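Local coordinates for protein CopC (Methylosinus trichosporium OB3b, PDB 5ICU) that binds copper(II) as a periplasmic protein of the CopC family, with a likely role in copper homeostasis, at residues A[66-70]-A[71-75]. Numbering follows the deposited sequence.
With GOL (glycerol), chain E.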
ATOM      1  N   PRO A  66       4.461  -6.974   7.348  1.00 10.35           N
ATOM      2  CA  PRO A  66       5.298  -8.081   7.861  1.00 10.61           C
ATOM      3  C   PRO A  66       6.266  -8.520   6.792  1.00 10.59           C
ATOM      4  O   PRO A  66       6.250  -8.036   5.662  1.00 10.31           O
ATOM      5  CB  PRO A  66       4.279  -9.192   8.110  1.00 10.74           C
ATOM      6  CG  PRO A  66       3.263  -8.953   7.035  1.00 10.73           C
ATOM      7  CD  PRO A  66       3.160  -7.458   6.840  1.00 10.65           C
ATOM      8  N   GLU A  67       7.184  -9.403   7.138  1.00 10.67           N
ATOM      9  CA  GLU A  67       8.103  -9.973   6.212  1.00 11.27           C
ATOM     10  C   GLU A  67       7.372 -10.727   5.147  1.00 10.89           C
ATOM     11  O   GLU A  67       6.607 -11.650   5.470  1.00 12.78           O
ATOM     12  CB  GLU A  67       9.080 -10.899   6.956  1.00 11.92           C
ATOM     13  CG  GLU A  67      10.134 -11.535   6.079  1.00 12.41           C
ATOM     14  CD  GLU A  67      11.141 -10.566   5.473  1.00 12.85           C
ATOM     15  OE1 GLU A  67      11.214  -9.413   5.903  1.00 12.87           O
ATOM     16  OE2 GLU A  67      11.942 -10.997   4.596  1.00 14.68           O
ATOM     17  N   LEU A  68       7.558 -10.297   3.911  1.00 10.13           N
ATOM     18  CA  LEU A  68       6.908 -10.883   2.756  1.00  9.93           C
ATOM     19  C   LEU A  68       7.810 -11.874   2.037  1.00 10.40           C
ATOM     20  O   LEU A  68       8.899 -11.520   1.600  1.00 11.13           O
ATOM     21  CB  LEU A  68       6.489  -9.800   1.770  1.00  9.86           C
ATOM     22  CG  LEU A  68       5.533  -8.699   2.273  1.00  9.72           C
ATOM     23  CD1 LEU A  68       5.158  -7.820   1.118  1.00  9.71           C
ATOM     24  CD2 LEU A  68       4.302  -9.264   2.937  1.00  9.88           C
ATOM     25  N   ALA A  69       7.284 -13.087   1.848  1.00 10.20           N
ATOM     26  CA  ALA A  69       7.914 -14.094   1.049  1.00 10.09           C
ATOM     27  C   ALA A  69       8.088 -13.633  -0.383  1.00 10.20           C
ATOM     28  O   ALA A  69       7.321 -12.809  -0.883  1.00  9.83           O
ATOM     29  CB  ALA A  69       7.089 -15.366   1.101  1.00 10.11           C
ATOM     30  N   VAL A  70       9.083 -14.131  -1.068  1.00 10.12           N
ATOM     31  CA  VAL A  70       9.284 -13.900  -2.470  1.00 10.15           C
ATOM     32  C   VAL A  70       7.999 -14.271  -3.221  1.00 10.27           C
ATOM     33  O   VAL A  70       7.383 -15.311  -2.948  1.00 11.24           O
ATOM     34  CB  VAL A  70      10.531 -14.713  -2.963  1.00 10.55           C
ATOM     35  CG1 VAL A  70      10.582 -14.788  -4.454  1.00 10.77           C
ATOM     36  CG2 VAL A  70      11.803 -14.141  -2.388  1.00 10.78           C
ATOM     37  N   GLY A  71       7.624 -13.411  -4.154  1.00  9.71           N
ATOM     38  CA  GLY A  71       6.465 -13.589  -4.997  1.00  9.80           C
ATOM     39  C   GLY A  71       5.737 -12.274  -5.231  1.00  9.40           C
ATOM     40  O   GLY A  71       6.219 -11.190  -4.906  1.00  9.46           O
ATOM     41  N   SER A  72       4.567 -12.399  -5.853  1.00  9.91           N
ATOM     42  CA  SER A  72       3.789 -11.227  -6.233  0.50  9.87           C
ATOM     43  C   SER A  72       2.682 -10.948  -5.212  1.00  9.49           C
ATOM     44  O   SER A  72       2.162 -11.855  -4.540  1.00  9.91           O
ATOM     45  CB  SER A  72       3.194 -11.412  -7.610  0.50 10.26           C
ATOM     46  OG  SER A  72       2.109 -12.313  -7.573  0.50 11.05           O
ATOM     47  N   TYR A  73       2.386  -9.652  -5.084  1.00  8.40           N
ATOM     48  CA  TYR A  73       1.402  -9.115  -4.143  1.00  7.97           C
ATOM     49  C   TYR A  73       0.563  -8.055  -4.798  1.00  7.57           C
ATOM     50  O   TYR A  73       0.985  -7.411  -5.740  1.00  8.06           O
ATOM     51  CB  TYR A  73       2.112  -8.521  -2.902  1.00  7.76           C
ATOM     52  CG  TYR A  73       2.861  -9.551  -2.097  1.00  7.84           C
ATOM     53  CD1 TYR A  73       4.171  -9.879  -2.427  1.00  7.99           C
ATOM     54  CD2 TYR A  73       2.259 -10.235  -1.074  1.00  7.85           C
ATOM     55  CE1 TYR A  73       4.842 -10.871  -1.751  1.00  7.88           C
ATOM     56  CE2 TYR A  73       2.924 -11.240  -0.395  1.00  7.93           C
ATOM     57  CZ  TYR A  73       4.217 -11.545  -0.732  1.00  7.98           C
ATOM     58  OH  TYR A  73       4.875 -12.562  -0.038  1.00  8.50           O
ATOM     59  N   VAL A  74      -0.624  -7.857  -4.252  1.00  7.07           N
ATOM     60  CA  VAL A  74      -1.456  -6.729  -4.617  1.00  6.81           C
ATOM     61  C   VAL A  74      -1.680  -5.892  -3.397  1.00  6.52           C
ATOM     62  O   VAL A  74      -2.031  -6.391  -2.331  1.00  6.77           O
ATOM     63  CB  VAL A  74      -2.777  -7.202  -5.273  1.00  7.01           C
ATOM     64  CG1 VAL A  74      -3.836  -6.109  -5.284  1.00  7.02           C
ATOM     65  CG2 VAL A  74      -2.490  -7.660  -6.701  1.00  7.22           C
ATOM     66  N   VAL A  75      -1.483  -4.586  -3.586  1.00  5.99           N
ATOM     67  CA  VAL A  75      -1.859  -3.581  -2.631  1.00  5.94           C
ATOM     68  C   VAL A  75      -3.199  -3.080  -3.070  1.00  5.77           C
ATOM     69  O   VAL A  75      -3.326  -2.620  -4.207  1.00  6.09           O
ATOM     70  CB  VAL A  75      -0.849  -2.415  -2.640  1.00  6.10           C
ATOM     71  CG1 VAL A  75      -1.368  -1.305  -1.737  1.00  6.14           C
ATOM     72  CG2 VAL A  75       0.541  -2.883  -2.209  1.00  6.34           C
TER
HETATM   73  C1  GOL E 204       4.145 -14.091   4.875  1.00 22.11           C
HETATM   74  O1  GOL E 204       4.213 -12.753   5.406  1.00 20.35           O
HETATM   75  C2  GOL E 204       3.511 -13.972   3.498  1.00 22.83           C
HETATM   76  O2  GOL E 204       4.484 -13.372   2.650  1.00 21.07           O
HETATM   77  C3  GOL E 204       3.030 -15.278   2.872  1.00 25.31           C
HETATM   78  O3  GOL E 204       1.839 -15.033   2.102  1.00 28.53           O
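Tyr73 reaches back from its strand to touch Leu68 and Ala69 in the loop just before it. Its CB points toward the loop. CG lies anti to the carbonyl carbon and beside the backbone N (chi1 -64°), which turns the ring back toward the loop and its face to Leu68. Over the centre of one ring face sits Leu68 CD1, 4.1 Å from the centroid of the Tyr73 ring, in a CH-pi contact. Further out, Tyr73 CE2 runs past Leu68 CD2 at 4.1 Å. Tyr73 CZ meets Leu68 CB at 3.8 Å. The leucine and the tyrosine run alongside each other, pointing opposite ways. At the tip, Tyr73 OH donates a short hydrogen bond to Ala69 O, 2.6 Å away. That oxygen lies at the ring edge, in the ring plane. The hydroxyl approaches the carbonyl from the side, with a C=O...OH angle of 121°, and stands 23° out of the carbonyl plane. A glycerol, probably from the crystallisation liquor, joins the site. Its O2 donates to Tyr73 OH at 2.8 Å and accepts from Ala69 N at 2.9 Å, while its O1 bonds to Glu67 O. A phenylalanine here would probably keep the leucine contact but leave Ala69 O without its hydroxyl donor, and the turn less firmly tied to the strand. Between the partners, Gly71 takes backbone angles at which a CB would press against Val70 O. Leu68 also packs on Val47 and Phe93, and its N bonds to Ser18 OG. A tyrosine bonded to the backbone four residues earlier, with a leucine one position before that and a glycine two before the tyrosine, is a tyrosine corner, a motif of Greek-key beta proteins; here it ties the loop after strand 60-64 to the start of strand 71-80 in the cupredoxin-like fold.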